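Local coordinates for protein putative cytochrome P450 154A1 (Streptomyces coelicolor, PDB 1ODO) that is a bacterial haem protein of the cytochrome P450 family and binds protoporphyrin IX with iron together with 4-phenyl-1H-imidazole, at residues Gln39-Ser44 / Arg311-Leu316; Ala117-Val122 / Val364-Glu369; Asp165-Leu170 / Glu193-Leu198; Thr123-Arg128 / Gln142-Pro147. One frame throughout, in Å; residues are numbered along the deposited sequence.

Contact 1: Gln39-Ser44 / Arg311-Leu316; sequences QAWSVS and RGEPIL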
loop_
_atom_site.group_PDB
_atom_site.type_symbol
_atom_site.label_atom_id
_atom_site.label_comp_id
_atom_site.label_asym_id
_atom_site.label_seq_id
_atom_site.Cartn_x
_atom_site.Cartn_y
_atom_site.Cartn_z
ATOM N N GLN A 39 -16.071 14.845 2.942
ATOM C CA GLN A 39 -15.764 15.017 4.357
ATOM C C GLN A 39 -15.910 13.694 5.096
ATOM O O GLN A 39 -16.870 12.951 4.889
ATOM C CB GLN A 39 -16.676 16.069 4.990
ATOM C CG GLN A 39 -16.488 17.476 4.434
ATOM C CD GLN A 39 -17.084 17.645 3.051
ATOM O OE1 GLN A 39 -18.291 17.500 2.864
ATOM N NE2 GLN A 39 -16.240 17.958 2.074
ATOM N N ALA A 40 -14.948 13.403 5.962
ATOM C CA ALA A 40 -14.984 12.163 6.718
ATOM C C ALA A 40 -14.234 12.290 8.026
ATOM O O ALA A 40 -13.487 13.245 8.248
ATOM C CB ALA A 40 -14.370 11.039 5.893
ATOM N N TRP A 41 -14.433 11.305 8.890
ATOM C CA TRP A 41 -13.768 11.297 10.177
ATOM C C TRP A 41 -12.409 10.629 10.055
ATOM O O TRP A 41 -12.329 9.424 9.816
ATOM C CB TRP A 41 -14.586 10.519 11.208
ATOM C CG TRP A 41 -15.821 11.217 11.670
ATOM C CD1 TRP A 41 -17.099 10.987 11.250
ATOM C CD2 TRP A 41 -15.902 12.242 12.667
ATOM N NE1 TRP A 41 -17.974 11.802 11.929
ATOM C CE2 TRP A 41 -17.267 12.583 12.805
ATOM C CE3 TRP A 41 -14.953 12.903 13.460
ATOM C CZ2 TRP A 41 -17.712 13.560 13.708
ATOM C CZ3 TRP A 41 -15.395 13.877 14.361
ATOM C CH2 TRP A 41 -16.765 14.194 14.474
ATOM N N SER A 42 -11.339 11.409 10.180
ATOM C CA SER A 42 -10.001 10.841 10.100
ATOM C C SER A 42 -9.770 10.343 11.518
ATOM O O SER A 42 -9.958 11.093 12.471
ATOM C CB SER A 42 -8.954 11.906 9.781
ATOM O OG SER A 42 -7.679 11.494 10.264
ATOM N N VAL A 43 -9.390 9.081 11.665
ATOM C CA VAL A 43 -9.146 8.527 12.990
ATOM C C VAL A 43 -7.676 8.136 13.088
ATOM O O VAL A 43 -7.182 7.372 12.258
ATOM C CB VAL A 43 -10.022 7.278 13.244
ATOM C CG1 VAL A 43 -9.701 6.683 14.607
ATOM C CG2 VAL A 43 -11.497 7.647 13.159
ATOM N N SER A 44 -6.971 8.663 14.087
ATOM C CA SER A 44 -5.557 8.335 14.246
ATOM C C SER A 44 -5.189 7.768 15.619
ATOM O O SER A 44 -4.013 7.583 15.921
ATOM C CB SER A 44 -4.677 9.549 13.901
ATOM O OG SER A 44 -5.051 10.702 14.635
ATOM N N ARG A 311 -24.753 7.696 11.670
ATOM C CA ARG A 311 -24.964 6.608 10.723
ATOM C C ARG A 311 -24.810 7.195 9.327
ATOM O O ARG A 311 -25.344 8.266 9.039
ATOM C CB ARG A 311 -26.375 6.026 10.870
ATOM C CG ARG A 311 -26.664 4.871 9.919
ATOM C CD ARG A 311 -28.071 4.313 10.100
ATOM N NE ARG A 311 -29.088 5.238 9.611
ATOM C CZ ARG A 311 -30.395 5.010 9.664
ATOM N NH1 ARG A 311 -30.854 3.880 10.189
ATOM N NH2 ARG A 311 -31.246 5.912 9.190
ATOM N N GLY A 312 -24.070 6.503 8.469
ATOM C CA GLY A 312 -23.875 6.988 7.115
ATOM C C GLY A 312 -22.685 7.905 6.889
ATOM O O GLY A 312 -22.366 8.213 5.743
ATOM N N GLU A 313 -22.023 8.353 7.953
ATOM C CA GLU A 313 -20.869 9.237 7.777
ATOM C C GLU A 313 -19.613 8.416 7.501
ATOM O O GLU A 313 -19.462 7.307 8.020
ATOM C CB GLU A 313 -20.675 10.128 9.007
ATOM C CG GLU A 313 -21.810 11.118 9.212
ATOM C CD GLU A 313 -21.515 12.149 10.286
ATOM O OE1 GLU A 313 -20.862 11.802 11.293
ATOM O OE2 GLU A 313 -21.955 13.306 10.130
ATOM N N PRO A 314 -18.698 8.947 6.670
ATOM C CA PRO A 314 -17.459 8.238 6.330
ATOM C C PRO A 314 -16.403 8.253 7.422
ATOM O O PRO A 314 -16.360 9.156 8.259
ATOM C CB PRO A 314 -16.968 8.957 5.066
ATOM C CG PRO A 314 -18.187 9.679 4.555
ATOM C CD PRO A 314 -18.851 10.136 5.820
ATOM N N ILE A 315 -15.534 7.247 7.372
ATOM C CA ILE A 315 -14.449 7.085 8.333
ATOM C C ILE A 315 -13.162 6.820 7.561
ATOM O O ILE A 315 -13.082 5.868 6.785
ATOM C CB ILE A 315 -14.724 5.894 9.266
ATOM C CG1 ILE A 315 -15.977 6.173 10.096
ATOM C CG2 ILE A 315 -13.507 5.627 10.156
ATOM C CD1 ILE A 315 -16.483 4.970 10.875
ATOM N N LEU A 316 -12.165 7.670 7.775
ATOM C CA LEU A 316 -10.875 7.541 7.104
ATOM C C LEU A 316 -9.795 7.063 8.073
ATOM O O LEU A 316 -9.430 7.778 9.000
ATOM C CB LEU A 316 -10.459 8.894 6.520
ATOM C CG LEU A 316 -9.141 8.935 5.741
ATOM C CD1 LEU A 316 -9.336 8.313 4.358
ATOM C CD2 LEU A 316 -8.683 10.384 5.616
#
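The indole of Trp41 meets Glu313 at its edge: NE1 donates to Glu313 OE1 over 3.0 Å, with the oxygen almost exactly in the ring plane and an N-H...O angle of 172°. The carboxylate does not lie flat with the indole. Its plane is turned 53° from the ring, and OE1 is approached from above it. The same oxygen also accepts from the backbone N of Ala310, so two donors hold this end of Glu313, while Trp32 stacks edge-to-face with the indole. Trp41 reaches Glu313 because its CG stands beside its own backbone N, chi1 -73°, which carries NE1 toward Glu313, just ahead of the partner strand. Strands 38-43 and 314-317 run parallel as neighbours in the mixed beta sheet that cytochromes P450 carry beside their helical part. Their ladder consists of Trp41 N to Pro314 O, 3.0 Å; Leu316 N to Trp41 O, 2.7 Å; and Val43 N to Leu316 O, 3.0 Å. On the face with Trp41, Val43 CG2 lies alongside Ile315 CG2 at 4.1 Å, the two side chains pointing the same way, with helix 46-52 packed against Val43. At the start of the pairing, Ala40 CB presses on Pro314 CB at 3.4 Å, tighter than usual for two carbons. Leu316 takes the other face with Ser42, whose OG bonds to Ser318 OG.

Contact 2: Ala117-Val122 / Val364-Glu369; sequences AVEAMV and VTLALE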
loop_
_atom_site.group_PDB
_atom_site.type_symbol
_atom_site.label_atom_id
_atom_site.label_comp_id
_atom_site.label_asym_id
_atom_site.label_seq_id
_atom_site.Cartn_x
_atom_site.Cartn_y
_atom_site.Cartn_z
ATOM N N ALA A 117 11.870 -18.418 -5.853
ATOM C CA ALA A 117 11.590 -17.618 -7.038
ATOM C C ALA A 117 11.830 -16.138 -6.766
ATOM O O ALA A 117 12.437 -15.442 -7.576
ATOM C CB ALA A 117 10.149 -17.843 -7.500
ATOM N N VAL A 118 11.355 -15.652 -5.625
ATOM C CA VAL A 118 11.540 -14.244 -5.289
ATOM C C VAL A 118 13.023 -13.925 -5.088
ATOM O O VAL A 118 13.505 -12.890 -5.545
ATOM C CB VAL A 118 10.731 -13.862 -4.027
ATOM C CG1 VAL A 118 10.950 -12.384 -3.683
ATOM C CG2 VAL A 118 9.248 -14.127 -4.274
ATOM N N GLU A 119 13.751 -14.812 -4.416
ATOM C CA GLU A 119 15.170 -14.575 -4.194
ATOM C C GLU A 119 15.882 -14.448 -5.538
ATOM O O GLU A 119 16.757 -13.601 -5.705
ATOM C CB GLU A 119 15.801 -15.720 -3.391
ATOM C CG GLU A 119 15.293 -15.834 -1.968
ATOM C CD GLU A 119 16.213 -16.661 -1.085
ATOM O OE1 GLU A 119 17.386 -16.262 -0.918
ATOM O OE2 GLU A 119 15.763 -17.703 -0.558
ATOM N N ALA A 120 15.499 -15.296 -6.490
ATOM C CA ALA A 120 16.098 -15.278 -7.820
ATOM C C ALA A 120 15.841 -13.931 -8.487
ATOM O O ALA A 120 16.740 -13.348 -9.095
ATOM C CB ALA A 120 15.524 -16.413 -8.670
ATOM N N MET A 121 14.609 -13.440 -8.376
ATOM C CA MET A 121 14.250 -12.155 -8.970
ATOM C C MET A 121 15.081 -11.043 -8.339
ATOM O O MET A 121 15.573 -10.145 -9.030
ATOM C CB MET A 121 12.764 -11.865 -8.753
ATOM C CG MET A 121 11.833 -12.776 -9.528
ATOM S SD MET A 121 10.109 -12.543 -9.034
ATOM C CE MET A 121 9.447 -14.191 -9.264
ATOM N N VAL A 122 15.227 -11.100 -7.018
ATOM C CA VAL A 122 16.001 -10.095 -6.303
ATOM C C VAL A 122 17.466 -10.130 -6.746
ATOM O O VAL A 122 18.065 -9.093 -7.027
ATOM C CB VAL A 122 15.930 -10.315 -4.773
ATOM C CG1 VAL A 122 16.908 -9.389 -4.069
ATOM C CG2 VAL A 122 14.503 -10.035 -4.273
ATOM N N VAL A 364 10.596 -7.158 0.662
ATOM C CA VAL A 364 11.454 -6.125 1.224
ATOM C C VAL A 364 12.644 -6.666 2.006
ATOM O O VAL A 364 13.763 -6.179 1.846
ATOM C CB VAL A 364 10.656 -5.169 2.130
ATOM C CG1 VAL A 364 11.548 -4.030 2.595
ATOM C CG2 VAL A 364 9.450 -4.622 1.374
ATOM N N THR A 365 12.419 -7.667 2.849
ATOM C CA THR A 365 13.523 -8.220 3.624
ATOM C C THR A 365 14.585 -8.808 2.691
ATOM O O THR A 365 15.780 -8.580 2.882
ATOM C CB THR A 365 13.039 -9.295 4.633
ATOM O OG1 THR A 365 12.431 -10.384 3.934
ATOM C CG2 THR A 365 12.022 -8.692 5.600
ATOM N N LEU A 366 14.148 -9.541 1.671
ATOM C CA LEU A 366 15.079 -10.142 0.718
ATOM C C LEU A 366 15.833 -9.069 -0.066
ATOM O O LEU A 366 17.049 -9.164 -0.264
ATOM C CB LEU A 366 14.331 -11.054 -0.258
ATOM C CG LEU A 366 13.910 -12.426 0.276
ATOM C CD1 LEU A 366 13.139 -13.171 -0.796
ATOM C CD2 LEU A 366 15.150 -13.220 0.685
ATOM N N ALA A 367 15.110 -8.046 -0.512
ATOM C CA ALA A 367 15.725 -6.966 -1.271
ATOM C C ALA A 367 16.808 -6.279 -0.442
ATOM O O ALA A 367 17.914 -6.048 -0.927
ATOM C CB ALA A 367 14.665 -5.957 -1.700
ATOM N N LEU A 368 16.499 -5.967 0.813
ATOM C CA LEU A 368 17.474 -5.307 1.679
ATOM C C LEU A 368 18.735 -6.137 1.869
ATOM O O LEU A 368 19.845 -5.632 1.713
ATOM C CB LEU A 368 16.866 -5.005 3.049
ATOM C CG LEU A 368 15.752 -3.958 3.092
ATOM C CD1 LEU A 368 15.268 -3.805 4.528
ATOM C CD2 LEU A 368 16.266 -2.628 2.556
ATOM N N GLU A 369 18.552 -7.407 2.209
ATOM C CA GLU A 369 19.665 -8.322 2.429
ATOM C C GLU A 369 20.584 -8.402 1.219
ATOM O O GLU A 369 21.805 -8.285 1.345
ATOM C CB GLU A 369 19.133 -9.717 2.769
ATOM C CG GLU A 369 20.214 -10.771 2.931
ATOM C CD GLU A 369 19.663 -12.104 3.395
ATOM O OE1 GLU A 369 18.726 -12.624 2.755
ATOM O OE2 GLU A 369 20.174 -12.636 4.401
#
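Leu366 points its forked end at helix 108-131 and fills the middle of this contact, its two methyls dividing the work. CD1 meets Val118 CG1 at 3.7 Å and Glu119 CG at 3.6 Å, while CD2 lies 3.7 Å from Glu119 CG and runs on beside the start of its carboxylate. The fork gets there because Leu366 CG sits beside its own backbone N (chi1 -77°) and CD1 continues the chain in extended form, with CD2 as the side branch. All three partners, Val118, Glu119 and Val122, cross the leucine at about a right angle. Glu119 thus contributes mainly the methylene of its extended chain. One turn on from Val118, Val122 sets both methyls against the other helix at Leu366 and Ala367. With chi1 at 171°, its CG1 is directed at Leu366 O, 3.8 Å away, and at Ala367 CA, whereas CG2 faces Leu366 CB at 4.1 Å. At the small Ala367 the chains come close, its CA 5.9 Å from the CA of Val122. The interaction is therefore apolar packing between two all-helical segments, whose axes approach to 9.6 Å at an angle of 40°. In the helical part of this P450 fold, helix 147-157 places Leu148 against both Val122 and Ala367, while helices 247-260 and 275-285 pack against other sides of helix 357-374.

Contact 3: Asp165-Leu170 / Glu193-Leu198; sequences DGFRAL and EVLDQL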
loop_
_atom_site.group_PDB
_atom_site.type_symbol
_atom_site.label_atom_id
_atom_site.label_comp_id
_atom_site.label_asym_id
_atom_site.label_seq_id
_atom_site.Cartn_x
_atom_site.Cartn_y
_atom_site.Cartn_z
ATOM N N ASP A 165 4.394 -3.833 -18.749
ATOM C CA ASP A 165 4.663 -2.398 -18.750
ATOM C C ASP A 165 3.395 -1.554 -18.818
ATOM O O ASP A 165 3.321 -0.481 -18.218
ATOM C CB ASP A 165 5.584 -2.020 -19.916
ATOM C CG ASP A 165 7.008 -2.505 -19.719
ATOM O OD1 ASP A 165 7.562 -2.296 -18.616
ATOM O OD2 ASP A 165 7.577 -3.089 -20.667
ATOM N N GLY A 166 2.400 -2.049 -19.545
ATOM C CA GLY A 166 1.143 -1.336 -19.693
ATOM C C GLY A 166 0.403 -0.910 -18.435
ATOM O O GLY A 166 -0.344 0.065 -18.465
ATOM N N PHE A 167 0.600 -1.623 -17.331
ATOM C CA PHE A 167 -0.082 -1.274 -16.088
ATOM C C PHE A 167 0.618 -0.197 -15.263
ATOM O O PHE A 167 -0.020 0.498 -14.481
ATOM C CB PHE A 167 -0.255 -2.518 -15.206
ATOM C CG PHE A 167 -1.182 -3.552 -15.781
ATOM C CD1 PHE A 167 -0.679 -4.660 -16.454
ATOM C CD2 PHE A 167 -2.560 -3.402 -15.669
ATOM C CE1 PHE A 167 -1.539 -5.609 -17.011
ATOM C CE2 PHE A 167 -3.432 -4.345 -16.225
ATOM C CZ PHE A 167 -2.918 -5.449 -16.897
ATOM N N ARG A 168 1.927 -0.059 -15.447
ATOM C CA ARG A 168 2.717 0.921 -14.707
ATOM C C ARG A 168 2.176 2.341 -14.534
ATOM O O ARG A 168 1.930 2.780 -13.406
ATOM C CB ARG A 168 4.129 0.974 -15.294
ATOM C CG ARG A 168 4.870 -0.347 -15.159
ATOM C CD ARG A 168 6.178 -0.336 -15.917
ATOM N NE ARG A 168 7.102 0.672 -15.412
ATOM C CZ ARG A 168 8.273 0.948 -15.977
ATOM N NH1 ARG A 168 8.653 0.292 -17.067
ATOM N NH2 ARG A 168 9.070 1.870 -15.451
ATOM N N ALA A 169 1.998 3.066 -15.633
ATOM C CA ALA A 169 1.491 4.434 -15.548
ATOM C C ALA A 169 0.062 4.512 -15.023
ATOM O O ALA A 169 -0.320 5.489 -14.373
ATOM C CB ALA A 169 1.575 5.107 -16.920
ATOM N N LEU A 170 -0.723 3.480 -15.306
ATOM C CA LEU A 170 -2.112 3.436 -14.869
ATOM C C LEU A 170 -2.266 3.187 -13.372
ATOM O O LEU A 170 -3.119 3.793 -12.720
ATOM C CB LEU A 170 -2.860 2.374 -15.676
ATOM C CG LEU A 170 -2.790 2.621 -17.189
ATOM C CD1 LEU A 170 -3.558 1.540 -17.931
ATOM C CD2 LEU A 170 -3.369 3.996 -17.508
ATOM N N GLU A 193 -9.393 -1.081 -19.540
ATOM C CA GLU A 193 -9.118 -1.525 -20.896
ATOM C C GLU A 193 -7.991 -2.557 -20.902
ATOM O O GLU A 193 -8.146 -3.637 -21.475
ATOM C CB GLU A 193 -8.757 -0.328 -21.777
ATOM C CG GLU A 193 -8.445 -0.679 -23.219
ATOM C CD GLU A 193 -8.331 0.555 -24.092
ATOM O OE1 GLU A 193 -7.506 1.440 -23.774
ATOM O OE2 GLU A 193 -9.071 0.641 -25.096
ATOM N N VAL A 194 -6.862 -2.247 -20.267
ATOM C CA VAL A 194 -5.760 -3.208 -20.245
ATOM C C VAL A 194 -6.117 -4.433 -19.407
ATOM O O VAL A 194 -5.572 -5.513 -19.621
ATOM C CB VAL A 194 -4.434 -2.586 -19.719
ATOM C CG1 VAL A 194 -3.850 -1.657 -20.776
ATOM C CG2 VAL A 194 -4.671 -1.832 -18.424
ATOM N N LEU A 195 -7.035 -4.263 -18.457
ATOM C CA LEU A 195 -7.447 -5.377 -17.613
ATOM C C LEU A 195 -8.297 -6.321 -18.458
ATOM O O LEU A 195 -8.121 -7.538 -18.410
ATOM C CB LEU A 195 -8.251 -4.884 -16.403
ATOM C CG LEU A 195 -7.418 -4.258 -15.276
ATOM C CD1 LEU A 195 -8.345 -3.652 -14.226
ATOM C CD2 LEU A 195 -6.522 -5.319 -14.653
ATOM N N ASP A 196 -9.214 -5.760 -19.240
ATOM C CA ASP A 196 -10.065 -6.590 -20.086
ATOM C C ASP A 196 -9.214 -7.356 -21.091
ATOM O O ASP A 196 -9.514 -8.499 -21.427
ATOM C CB ASP A 196 -11.097 -5.738 -20.831
ATOM C CG ASP A 196 -12.192 -5.228 -19.919
ATOM O OD1 ASP A 196 -12.445 -5.873 -18.881
ATOM O OD2 ASP A 196 -12.808 -4.195 -20.244
ATOM N N GLN A 197 -8.150 -6.715 -21.568
ATOM C CA GLN A 197 -7.250 -7.336 -22.531
ATOM C C GLN A 197 -6.510 -8.494 -21.878
ATOM O O GLN A 197 -6.283 -9.536 -22.502
ATOM C CB GLN A 197 -6.252 -6.303 -23.060
ATOM C CG GLN A 197 -6.842 -5.347 -24.084
ATOM C CD GLN A 197 -5.888 -4.227 -24.447
ATOM O OE1 GLN A 197 -4.669 -4.406 -24.444
ATOM N NE2 GLN A 197 -6.440 -3.066 -24.776
ATOM N N LEU A 198 -6.125 -8.307 -20.619
ATOM C CA LEU A 198 -5.415 -9.344 -19.888
ATOM C C LEU A 198 -6.332 -10.552 -19.728
ATOM O O LEU A 198 -5.916 -11.692 -19.937
ATOM C CB LEU A 198 -4.993 -8.835 -18.506
ATOM C CG LEU A 198 -4.398 -9.877 -17.550
ATOM C CD1 LEU A 198 -3.146 -10.481 -18.155
ATOM C CD2 LEU A 198 -4.078 -9.221 -16.211
#
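Phe167 and Leu170 bring helix 161-175 against Val194, Leu195 and Leu198 of helix 181-204. Ahead of them in sequence, Asp165 makes no contact with the partner segment and forms a salt bridge within its own turn, its OD1 lying 3.2 Å from Arg168 NH1. Gly166 follows on the near side, bringing bare backbone toward Val194. Phe167 then carries much of the packing. Its CG lies beside the backbone N, chi1 -66°, and the ring reaches across to the other helix although its CB starts off to one side. Ring atom CE2 touches both Val194 CG2 and Leu195 CD2 at 3.6 Å, and CZ meets Leu198 CD2 at 4.0 Å. All three methyls approach the ring obliquely. The two helices run nearly antiparallel, 154° between their directions, and are joined through a short linker as successive helices of the P450 fold; by their order they probably correspond to the F and G helices. Helix 229-244 backs the pair, with Ile240 touching Phe167, Leu195 and Leu198. Beyond Arg168, Leu170 directs CD1 straight at Val194 CG2, tip to tip at 3.6 Å. That methyl is wedged between Phe167 and Leu170 because Val194 sets CG2 between its own backbone N and carbonyl carbon. Leu170 also packs on Asn187, Arg190 and Leu191, a turn or two earlier in helix 181-204.

Contact 4: Thr123-Arg128 / Gln142-Pro147; sequences TGLVDR and QELAYP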
loop_
_atom_site.group_PDB
_atom_site.type_symbol
_atom_site.label_atom_id
_atom_site.label_comp_id
_atom_site.label_asym_id
_atom_site.label_seq_id
_atom_site.Cartn_x
_atom_site.Cartn_y
_atom_site.Cartn_z
ATOM N N THR A 123 18.036 -11.327 -6.815
ATOM C CA THR A 123 19.429 -11.469 -7.227
ATOM C C THR A 123 19.626 -10.931 -8.642
ATOM O O THR A 123 20.619 -10.266 -8.924
ATOM C CB THR A 123 19.876 -12.943 -7.174
ATOM O OG1 THR A 123 19.644 -13.458 -5.859
ATOM C CG2 THR A 123 21.360 -13.065 -7.501
ATOM N N GLY A 124 18.671 -11.215 -9.523
ATOM C CA GLY A 124 18.768 -10.746 -10.892
ATOM C C GLY A 124 18.819 -9.231 -10.978
ATOM O O GLY A 124 19.637 -8.664 -11.705
ATOM N N LEU A 125 17.939 -8.569 -10.237
ATOM C CA LEU A 125 17.897 -7.114 -10.238
ATOM C C LEU A 125 19.145 -6.517 -9.592
ATOM O O LEU A 125 19.638 -5.476 -10.023
ATOM C CB LEU A 125 16.639 -6.628 -9.517
ATOM C CG LEU A 125 15.336 -6.864 -10.290
ATOM C CD1 LEU A 125 14.142 -6.575 -9.391
ATOM C CD2 LEU A 125 15.308 -5.974 -11.533
ATOM N N VAL A 126 19.657 -7.170 -8.553
ATOM C CA VAL A 126 20.849 -6.660 -7.891
ATOM C C VAL A 126 22.064 -6.884 -8.793
ATOM O O VAL A 126 22.942 -6.028 -8.874
ATOM C CB VAL A 126 21.057 -7.325 -6.511
ATOM C CG1 VAL A 126 22.365 -6.845 -5.884
ATOM C CG2 VAL A 126 19.889 -6.971 -5.598
ATOM N N ASP A 127 22.106 -8.024 -9.482
ATOM C CA ASP A 127 23.226 -8.315 -10.376
ATOM C C ASP A 127 23.288 -7.226 -11.442
ATOM O O ASP A 127 24.367 -6.747 -11.796
ATOM C CB ASP A 127 23.051 -9.667 -11.075
ATOM C CG ASP A 127 23.301 -10.841 -10.157
ATOM O OD1 ASP A 127 24.035 -10.680 -9.162
ATOM O OD2 ASP A 127 22.773 -11.933 -10.447
ATOM N N ARG A 128 22.120 -6.841 -11.955
ATOM C CA ARG A 128 22.032 -5.807 -12.980
ATOM C C ARG A 128 22.632 -4.504 -12.478
ATOM O O ARG A 128 23.316 -3.800 -13.217
ATOM C CB ARG A 128 20.577 -5.574 -13.380
ATOM C CG ARG A 128 20.012 -6.604 -14.339
ATOM C CD ARG A 128 18.509 -6.424 -14.467
ATOM N NE ARG A 128 18.134 -5.010 -14.477
ATOM C CZ ARG A 128 16.880 -4.569 -14.498
ATOM N NH1 ARG A 128 15.872 -5.433 -14.513
ATOM N NH2 ARG A 128 16.631 -3.266 -14.498
ATOM N N GLN A 142 13.687 3.359 -9.399
ATOM C CA GLN A 142 13.408 2.831 -10.730
ATOM C C GLN A 142 14.140 1.532 -11.070
ATOM O O GLN A 142 13.612 0.696 -11.801
ATOM C CB GLN A 142 13.759 3.875 -11.796
ATOM C CG GLN A 142 12.922 5.145 -11.753
ATOM C CD GLN A 142 11.437 4.866 -11.873
ATOM O OE1 GLN A 142 11.006 4.095 -12.732
ATOM N NE2 GLN A 142 10.643 5.497 -11.013
ATOM N N GLU A 143 15.348 1.354 -10.541
ATOM C CA GLU A 143 16.119 0.149 -10.825
ATOM C C GLU A 143 15.925 -1.052 -9.906
ATOM O O GLU A 143 16.361 -2.157 -10.238
ATOM C CB GLU A 143 17.609 0.502 -10.904
ATOM C CG GLU A 143 17.927 1.552 -11.966
ATOM C CD GLU A 143 17.333 1.201 -13.321
ATOM O OE1 GLU A 143 17.551 0.066 -13.787
ATOM O OE2 GLU A 143 16.648 2.060 -13.921
ATOM N N LEU A 144 15.275 -0.856 -8.761
ATOM C CA LEU A 144 15.053 -1.963 -7.833
ATOM C C LEU A 144 13.677 -1.953 -7.174
ATOM O O LEU A 144 12.922 -2.919 -7.277
ATOM C CB LEU A 144 16.126 -1.972 -6.734
ATOM C CG LEU A 144 15.935 -3.040 -5.646
ATOM C CD1 LEU A 144 16.018 -4.429 -6.275
ATOM C CD2 LEU A 144 16.989 -2.889 -4.560
ATOM N N ALA A 145 13.355 -0.855 -6.499
ATOM C CA ALA A 145 12.073 -0.718 -5.810
ATOM C C ALA A 145 10.836 -0.984 -6.673
ATOM O O ALA A 145 9.920 -1.685 -6.245
ATOM C CB ALA A 145 11.982 0.673 -5.159
ATOM N N TYR A 146 10.806 -0.433 -7.882
ATOM C CA TYR A 146 9.666 -0.630 -8.773
ATOM C C TYR A 146 9.618 -1.985 -9.486
ATOM O O TYR A 146 8.598 -2.673 -9.451
ATOM C CB TYR A 146 9.608 0.489 -9.824
ATOM C CG TYR A 146 8.687 1.644 -9.466
ATOM C CD1 TYR A 146 9.165 2.956 -9.411
ATOM C CD2 TYR A 146 7.333 1.425 -9.208
ATOM C CE1 TYR A 146 8.316 4.024 -9.108
ATOM C CE2 TYR A 146 6.476 2.485 -8.904
ATOM C CZ TYR A 146 6.973 3.779 -8.855
ATOM O OH TYR A 146 6.130 4.824 -8.544
ATOM N N PRO A 147 10.719 -2.392 -10.137
ATOM C CA PRO A 147 10.715 -3.680 -10.843
ATOM C C PRO A 147 10.531 -4.969 -10.039
ATOM O O PRO A 147 9.928 -5.917 -10.539
ATOM C CB PRO A 147 12.040 -3.657 -11.611
ATOM C CG PRO A 147 12.924 -2.827 -10.732
ATOM C CD PRO A 147 12.004 -1.695 -10.326
HETATM O O HOH W 1 18.339 -3.538 -11.575
#
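Leu125 of helix 108-131 packs on Leu144 and Pro147, where helix 140-145, with its wider pi-type turn, gives way to helix 147-157 in the helical part of the P450 fold. Followed outward, its CB lies 4.0 Å from Leu144 CD1. CG then stands beside the leucine's own backbone N (chi1 -72°), which sends the branch toward the proline. There Leu125 CD1 rests 4.0 Å from Pro147 C and near CG of the proline ring. Leu125 CD2 touches Pro147 CB and Pro147 CG, both at 4.0 Å, and passes Glu143 O. Leu144 is itself backed by Leu371 of helix 357-374. A longer polar link crosses beside this packing: Arg128 NH2 is 3.5 Å from Glu143 OE1, a salt bridge. The acid oxygen lies in the guanidinium plane at its edge, but the carboxylate is turned 62° from it and the two side chains meet at about a right angle, reached by a bend in each chain. Between the two backbones a water donates to Leu125 O and to Glu143 O, each at 2.8 Å.

How the contacts relate
Contacts 2 and 4 are neighbours: both use helix 108-131, their segments adjoin in the sequence, and their centres are 10 Å apart. Contact 3, centred 22 Å from contact 4, touches it through loose packing of Arg168 NH2 on Gln142 OE1, 4.0 Å apart. Contact 1 belongs to the sheet, its centre 38 Å from that of contact 2 and across the chain's centre from it; along the chain it encloses contacts 3 and 4. None reaches the haem directly, yet side chains of Ile315 in contact 1 and Val118 in contact 2 each come within about 9 Å of it, and that of Leu195 in contact 3 lies about 10 Å from 4-phenyl-1H-imidazole.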